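Local coordinates for lipoprotein (Burkholderia cenocepacia, PDB 4QHQ), which binds methionine and, as a lipoprotein of the NlpA family, probably delivers it to an ABC transporter for uptake, at residues Val73-Val85 and Lys230-Phe241. Sequence-based numbering, arbitrary orientation.
Sequences VSAGLTYISPIGV and KKQFKGSMVASF. With MET (methionine), chain B.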
ATOM      1  N   VAL A  73      -3.063 -10.728  12.638  1.00 16.07           N
ATOM      2  CA  VAL A  73      -1.706 -11.086  12.262  1.00 16.25           C
ATOM      3  C   VAL A  73      -1.619 -11.447  10.794  1.00 16.39           C
ATOM      4  O   VAL A  73      -2.617 -11.804  10.162  1.00 13.89           O
ATOM      5  CB  VAL A  73      -1.186 -12.287  13.065  1.00 15.94           C
ATOM      6  CG1 VAL A  73      -0.982 -11.913  14.531  1.00 25.96           C
ATOM      7  CG2 VAL A  73      -2.141 -13.469  12.925  1.00 17.89           C
ATOM      8  N   SER A  74      -0.406 -11.377  10.263  1.00 13.17           N
ATOM      9  CA  SER A  74      -0.154 -11.801   8.902  1.00 12.93           C
ATOM     10  C   SER A  74      -0.202 -13.317   8.792  1.00 12.36           C
ATOM     11  O   SER A  74       0.328 -14.038   9.640  1.00 17.10           O
ATOM     12  CB  SER A  74       1.215 -11.313   8.450  1.00 17.99           C
ATOM     13  OG  SER A  74       1.474 -11.753   7.136  1.00 16.77           O
ATOM     14  N   ALA A  75      -0.856 -13.792   7.741  1.00 12.69           N
ATOM     15  CA  ALA A  75      -0.853 -15.202   7.400  1.00 12.08           C
ATOM     16  C   ALA A  75       0.113 -15.478   6.249  1.00 12.49           C
ATOM     17  O   ALA A  75       0.390 -16.622   5.927  1.00 16.07           O
ATOM     18  CB  ALA A  75      -2.254 -15.647   7.030  1.00 14.08           C
ATOM     19  N   GLY A  76       0.621 -14.424   5.618  1.00 13.07           N
ATOM     20  CA  GLY A  76       1.542 -14.605   4.510  1.00 12.80           C
ATOM     21  C   GLY A  76       1.601 -13.400   3.600  1.00 11.35           C
ATOM     22  O   GLY A  76       0.699 -12.559   3.594  1.00 13.64           O
ATOM     23  N   LEU A  77       2.664 -13.326   2.812  1.00 11.23           N
ATOM     24  CA  LEU A  77       2.891 -12.167   1.966  1.00 10.57           C
ATOM     25  C   LEU A  77       2.252 -12.334   0.598  1.00 10.94           C
ATOM     26  O   LEU A  77       2.048 -13.461   0.126  1.00 11.85           O
ATOM     27  CB  LEU A  77       4.391 -11.924   1.814  1.00 12.20           C
ATOM     28  CG  LEU A  77       5.159 -11.629   3.101  1.00 11.91           C
ATOM     29  CD1 LEU A  77       6.614 -11.309   2.770  1.00 14.07           C
ATOM     30  CD2 LEU A  77       4.514 -10.498   3.908  1.00 13.04           C
ATOM     31  N   THR A  78       1.952 -11.201  -0.039  1.00  9.51           N
ATOM     32  CA  THR A  78       1.277 -11.216  -1.327  1.00  9.61           C
ATOM     33  C   THR A  78       2.159 -10.622  -2.432  1.00  8.25           C
ATOM     34  O   THR A  78       2.743 -11.352  -3.225  1.00 10.54           O
ATOM     35  CB  THR A  78      -0.077 -10.495  -1.229  1.00  9.26           C
ATOM     36  OG1 THR A  78       0.105  -9.200  -0.648  1.00 10.82           O
ATOM     37  CG2 THR A  78      -1.032 -11.279  -0.340  1.00 11.52           C
ATOM     38  N   TYR A  79       2.277  -9.293  -2.460  1.00 10.12           N
ATOM     39  CA  TYR A  79       3.148  -8.623  -3.421  1.00 12.05           C
ATOM     40  C   TYR A  79       3.701  -7.376  -2.766  1.00  8.68           C
ATOM     41  O   TYR A  79       3.163  -6.902  -1.768  1.00  9.32           O
ATOM     42  CB  TYR A  79       2.379  -8.223  -4.686  1.00 10.91           C
ATOM     43  CG  TYR A  79       1.303  -7.218  -4.420  1.00  9.27           C
ATOM     44  CD1 TYR A  79       1.572  -5.852  -4.419  1.00 10.49           C
ATOM     45  CD2 TYR A  79       0.001  -7.625  -4.156  1.00 10.53           C
ATOM     46  CE1 TYR A  79       0.581  -4.931  -4.155  1.00 12.35           C
ATOM     47  CE2 TYR A  79      -0.997  -6.711  -3.900  1.00 10.43           C
ATOM     48  CZ  TYR A  79      -0.699  -5.356  -3.904  1.00 10.19           C
ATOM     49  OH  TYR A  79      -1.693  -4.436  -3.656  1.00 11.08           O
ATOM     50  N   ILE A  80       4.760  -6.834  -3.370  1.00  9.70           N
ATOM     51  CA  ILE A  80       5.302  -5.537  -2.996  1.00 10.13           C
ATOM     52  C   ILE A  80       5.145  -4.589  -4.187  1.00 11.26           C
ATOM     53  O   ILE A  80       5.194  -5.008  -5.353  1.00 12.62           O
ATOM     54  CB  ILE A  80       6.781  -5.666  -2.547  1.00 11.29           C
ATOM     55  CG1 ILE A  80       7.296  -4.364  -1.925  1.00 11.68           C
ATOM     56  CG2 ILE A  80       7.673  -6.128  -3.700  1.00 12.84           C
ATOM     57  CD1 ILE A  80       8.575  -4.550  -1.125  1.00 14.10           C
ATOM     58  N   SER A  81       4.912  -3.317  -3.894  1.00  8.25           N
ATOM     59  CA  SER A  81       4.654  -2.356  -4.951  1.00 10.21           C
ATOM     60  C   SER A  81       5.294  -1.026  -4.594  1.00 10.02           C
ATOM     61  O   SER A  81       4.667  -0.201  -3.923  1.00 11.48           O
ATOM     62  CB  SER A  81       3.151  -2.187  -5.175  1.00 10.61           C
ATOM     63  OG  SER A  81       2.508  -1.769  -3.989  1.00 10.76           O
ATOM     64  N   PRO A  82       6.535  -0.822  -5.038  1.00 10.36           N
ATOM     65  CA  PRO A  82       7.284   0.411  -4.745  1.00 10.22           C
ATOM     66  C   PRO A  82       6.461   1.670  -5.002  1.00 12.85           C
ATOM     67  O   PRO A  82       5.855   1.829  -6.062  1.00 10.99           O
ATOM     68  CB  PRO A  82       8.464   0.325  -5.711  1.00 12.99           C
ATOM     69  CG  PRO A  82       8.711  -1.147  -5.825  1.00 16.42           C
ATOM     70  CD  PRO A  82       7.321  -1.741  -5.874  1.00 10.02           C
ATOM     71  N   ILE A  83       6.428   2.547  -4.012  1.00  9.55           N
ATOM     72  CA  ILE A  83       5.613   3.740  -4.107  1.00  8.95           C
ATOM     73  C   ILE A  83       6.315   4.769  -4.989  1.00 10.40           C
ATOM     74  O   ILE A  83       7.548   4.904  -4.973  1.00 11.87           O
ATOM     75  CB  ILE A  83       5.266   4.290  -2.706  1.00 10.37           C
ATOM     76  CG1 ILE A  83       4.097   5.278  -2.774  1.00 11.70           C
ATOM     77  CG2 ILE A  83       6.465   4.852  -1.991  1.00 11.88           C
ATOM     78  CD1 ILE A  83       3.431   5.519  -1.418  1.00 12.83           C
ATOM     79  N   GLY A  84       5.520   5.471  -5.778  1.00  9.33           N
ATOM     80  CA  GLY A  84       6.075   6.441  -6.703  1.00 12.13           C
ATOM     81  C   GLY A  84       5.688   7.870  -6.412  1.00 10.56           C
ATOM     82  O   GLY A  84       4.724   8.145  -5.664  1.00  9.46           O
ATOM     83  N   VAL A  85       6.449   8.775  -7.017  1.00 12.31           N
ATOM     84  CA  VAL A  85       6.139  10.196  -7.043  1.00 10.84           C
ATOM     85  C   VAL A  85       5.634  10.507  -8.445  1.00 11.59           C
ATOM     86  O   VAL A  85       6.264  10.114  -9.447  1.00 12.15           O
ATOM     87  CB  VAL A  85       7.396  11.036  -6.781  1.00 12.77           C
ATOM     88  CG1 VAL A  85       7.054  12.512  -6.772  1.00 15.92           C
ATOM     89  CG2 VAL A  85       8.042  10.650  -5.462  1.00 16.60           C
ATOM     90  N   LYS A 230       2.283 -10.370 -12.818  1.00 18.78           N
ATOM     91  CA  LYS A 230       3.312  -9.976 -13.778  1.00 24.85           C
ATOM     92  C   LYS A 230       2.708  -9.312 -15.011  1.00 21.37           C
ATOM     93  O   LYS A 230       3.109  -8.208 -15.406  1.00 24.23           O
ATOM     94  CB  LYS A 230       4.115 -11.194 -14.239  1.00 28.21           C
ATOM     95  CG  LYS A 230       5.085 -11.765 -13.226  1.00 32.07           C
ATOM     96  CD  LYS A 230       6.214 -12.492 -13.946  1.00 39.93           C
ATOM     97  CE  LYS A 230       6.792 -13.612 -13.099  1.00 45.68           C
ATOM     98  NZ  LYS A 230       7.960 -14.254 -13.764  1.00 50.83           N
ATOM     99  N   LYS A 231       1.743  -9.997 -15.616  1.00 21.39           N
ATOM    100  CA  LYS A 231       1.177  -9.573 -16.891  1.00 21.91           C
ATOM    101  C   LYS A 231       0.330  -8.314 -16.764  1.00 24.20           C
ATOM    102  O   LYS A 231       0.432  -7.403 -17.581  1.00 25.19           O
ATOM    103  CB  LYS A 231       0.327 -10.697 -17.485  1.00 26.59           C
ATOM    104  N   GLN A 232      -0.503  -8.261 -15.733  1.00 16.52           N
ATOM    105  CA  GLN A 232      -1.497  -7.203 -15.624  1.00 16.65           C
ATOM    106  C   GLN A 232      -0.898  -5.871 -15.186  1.00 17.91           C
ATOM    107  O   GLN A 232      -1.344  -4.813 -15.629  1.00 20.82           O
ATOM    108  CB  GLN A 232      -2.605  -7.617 -14.649  1.00 19.24           C
ATOM    109  CG  GLN A 232      -3.740  -6.611 -14.527  1.00 21.04           C
ATOM    110  CD  GLN A 232      -4.668  -6.618 -15.725  1.00 27.08           C
ATOM    111  OE1 GLN A 232      -4.589  -7.497 -16.581  1.00 27.35           O
ATOM    112  NE2 GLN A 232      -5.557  -5.635 -15.789  1.00 30.80           N
ATOM    113  N   PHE A 233       0.101  -5.917 -14.310  1.00 17.16           N
ATOM    114  CA  PHE A 233       0.583  -4.695 -13.680  1.00 17.20           C
ATOM    115  C   PHE A 233       1.987  -4.279 -14.102  1.00 18.29           C
ATOM    116  O   PHE A 233       2.536  -3.301 -13.584  1.00 18.30           O
ATOM    117  CB  PHE A 233       0.424  -4.785 -12.163  1.00 16.46           C
ATOM    118  CG  PHE A 233      -0.961  -5.184 -11.748  1.00 15.49           C
ATOM    119  CD1 PHE A 233      -2.024  -4.327 -11.966  1.00 15.81           C
ATOM    120  CD2 PHE A 233      -1.205  -6.425 -11.173  1.00 15.39           C
ATOM    121  CE1 PHE A 233      -3.306  -4.684 -11.605  1.00 16.87           C
ATOM    122  CE2 PHE A 233      -2.484  -6.788 -10.810  1.00 15.91           C
ATOM    123  CZ  PHE A 233      -3.537  -5.920 -11.023  1.00 14.79           C
ATOM    124  N   LYS A 234       2.550  -5.026 -15.049  1.00 22.92           N
ATOM    125  CA  LYS A 234       3.718  -4.580 -15.821  1.00 23.29           C
ATOM    126  C   LYS A 234       4.983  -4.314 -15.000  1.00 21.31           C
ATOM    127  O   LYS A 234       5.851  -3.546 -15.419  1.00 23.12           O
ATOM    128  CB  LYS A 234       3.357  -3.342 -16.652  1.00 23.44           C
ATOM    129  N   GLY A 235       5.094  -4.952 -13.842  1.00 18.52           N
ATOM    130  CA  GLY A 235       6.267  -4.781 -13.004  1.00 17.71           C
ATOM    131  C   GLY A 235       6.081  -3.824 -11.837  1.00 15.47           C
ATOM    132  O   GLY A 235       6.943  -3.729 -10.967  1.00 17.59           O
ATOM    133  N   SER A 236       4.959  -3.109 -11.813  1.00 14.03           N
ATOM    134  CA  SER A 236       4.675  -2.188 -10.714  1.00 12.62           C
ATOM    135  C   SER A 236       4.345  -2.933  -9.417  1.00 12.06           C
ATOM    136  O   SER A 236       4.423  -2.370  -8.325  1.00 13.29           O
ATOM    137  CB  SER A 236       3.519  -1.257 -11.075  1.00 12.88           C
ATOM    138  OG  SER A 236       2.296  -1.969 -11.162  1.00 14.91           O
ATOM    139  N   MET A 237       3.964  -4.200  -9.550  1.00 11.81           N
ATOM    140  CA  MET A 237       3.715  -5.072  -8.413  1.00 12.23           C
ATOM    141  C   MET A 237       4.568  -6.310  -8.633  1.00 13.26           C
ATOM    142  O   MET A 237       4.590  -6.868  -9.728  1.00 13.19           O
ATOM    143  CB  MET A 237       2.232  -5.420  -8.333  1.00 10.69           C
ATOM    144  CG  MET A 237       1.371  -4.232  -7.921  1.00 11.77           C
ATOM    145  SD  MET A 237      -0.378  -4.402  -8.335  1.00 11.88           S
ATOM    146  CE  MET A 237      -0.784  -5.957  -7.543  1.00 12.12           C
ATOM    147  N   VAL A 238       5.306  -6.692  -7.599  1.00 11.48           N
ATOM    148  CA  VAL A 238       6.210  -7.827  -7.665  1.00 12.28           C
ATOM    149  C   VAL A 238       5.772  -8.855  -6.625  1.00 12.51           C
ATOM    150  O   VAL A 238       5.620  -8.528  -5.448  1.00 11.07           O
ATOM    151  CB  VAL A 238       7.667  -7.383  -7.416  1.00 12.32           C
ATOM    152  CG1 VAL A 238       8.578  -8.602  -7.346  1.00 13.96           C
ATOM    153  CG2 VAL A 238       8.136  -6.404  -8.511  1.00 17.38           C
ATOM    154  N   ALA A 239       5.541 -10.088  -7.065  1.00 15.03           N
ATOM    155  CA  ALA A 239       5.073 -11.122  -6.155  1.00 13.74           C
ATOM    156  C   ALA A 239       6.036 -11.300  -4.993  1.00 14.13           C
ATOM    157  O   ALA A 239       7.257 -11.227  -5.153  1.00 13.76           O
ATOM    158  CB  ALA A 239       4.865 -12.456  -6.882  1.00 14.52           C
ATOM    159  N   SER A 240       5.476 -11.545  -3.814  1.00 12.32           N
ATOM    160  CA  SER A 240       6.284 -11.774  -2.627  1.00 13.16           C
ATOM    161  C   SER A 240       6.372 -13.260  -2.283  1.00 14.18           C
ATOM    162  O   SER A 240       6.565 -13.619  -1.127  1.00 17.31           O
ATOM    163  CB  SER A 240       5.725 -11.001  -1.436  1.00 15.42           C
ATOM    164  OG  SER A 240       5.654  -9.619  -1.706  1.00 17.15           O
ATOM    165  N   PHE A 241       6.266 -14.101  -3.307  1.00 14.42           N
ATOM    166  CA  PHE A 241       6.337 -15.548  -3.158  1.00 15.59           C
ATOM    167  C   PHE A 241       6.874 -16.137  -4.446  1.00 18.87           C
ATOM    168  O   PHE A 241       7.164 -17.336  -4.512  1.00 21.98           O
ATOM    169  CB  PHE A 241       4.948 -16.118  -2.877  1.00 17.36           C
ATOM    170  CG  PHE A 241       3.949 -15.818  -3.960  1.00 15.69           C
ATOM    171  CD1 PHE A 241       3.784 -16.686  -5.032  1.00 15.98           C
ATOM    172  CD2 PHE A 241       3.177 -14.671  -3.911  1.00 13.20           C
ATOM    173  CE1 PHE A 241       2.866 -16.416  -6.031  1.00 17.52           C
ATOM    174  CE2 PHE A 241       2.257 -14.391  -4.910  1.00 15.25           C
ATOM    175  CZ  PHE A 241       2.104 -15.268  -5.973  1.00 15.00           C
ATOM    176  OXT PHE A 241       7.023 -15.444  -5.455  1.00 21.27           O
TER
HETATM  177  N   MET B 301      -1.082  -1.701  -1.493  1.00  8.79           N
HETATM  178  CA  MET B 301      -0.609  -0.568  -0.696  1.00 10.21           C
HETATM  179  C   MET B 301       0.877  -0.359  -0.884  1.00  9.31           C
HETATM  180  O   MET B 301       1.614  -1.337  -0.935  1.00 11.74           O
HETATM  181  CB  MET B 301      -0.935  -0.815   0.782  1.00  8.69           C
HETATM  182  CG  MET B 301      -0.524   0.339   1.716  1.00 10.33           C
HETATM  183  SD  MET B 301      -0.874  -0.028   3.450  1.00  8.99           S
HETATM  184  CE  MET B 301      -2.669  -0.041   3.458  1.00  9.85           C
HETATM  185  OXT MET B 301       1.355   0.781  -1.013  1.00  9.38           O
HETATM  186  O   HOH W   1       4.875   0.337  -8.025  1.00 20.79           O
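Met237 lays its methyl over the ring of Tyr79: CE stands 3.6 Å from the ring centroid, 6° off the normal, a CH-pi contact, with SD farther out above the same face. A bend at chi3 (55°) turns CE onto the ring, while SD also lies over one face of the Phe233 ring, toward its rim. On the other side of the strands Ile80 and Val238 run side by side, Ile80 CG2 meeting Val238 CB at 3.9 Å. Their backbones form an antiparallel hydrogen-bonded pair, with Ile80 N to Val238 O and Val238 N to Ile80 O both 2.8 Å and nearly straight. In this periplasmic-binding-protein fold, residues 238-239 thus add a C-terminal edge strand to strand 72-80, whose other neighbour is strand 199-204. Ser240 N continues the pairing to Thr78 O, approaching from 40° above the carbonyl plane, and that oxygen also meets the ring edge of Phe241, CD2 at 3.4 Å, whose terminal carboxylate is salt-bridged to Lys226. Tyr79 and Ser81 line the methionine pocket; Tyr79 OH is hydrogen-bonded to Asp11, and Ser81 OG lies 3.2 Å from the ligand O. One water donates to both Pro82 O and Ser236 O.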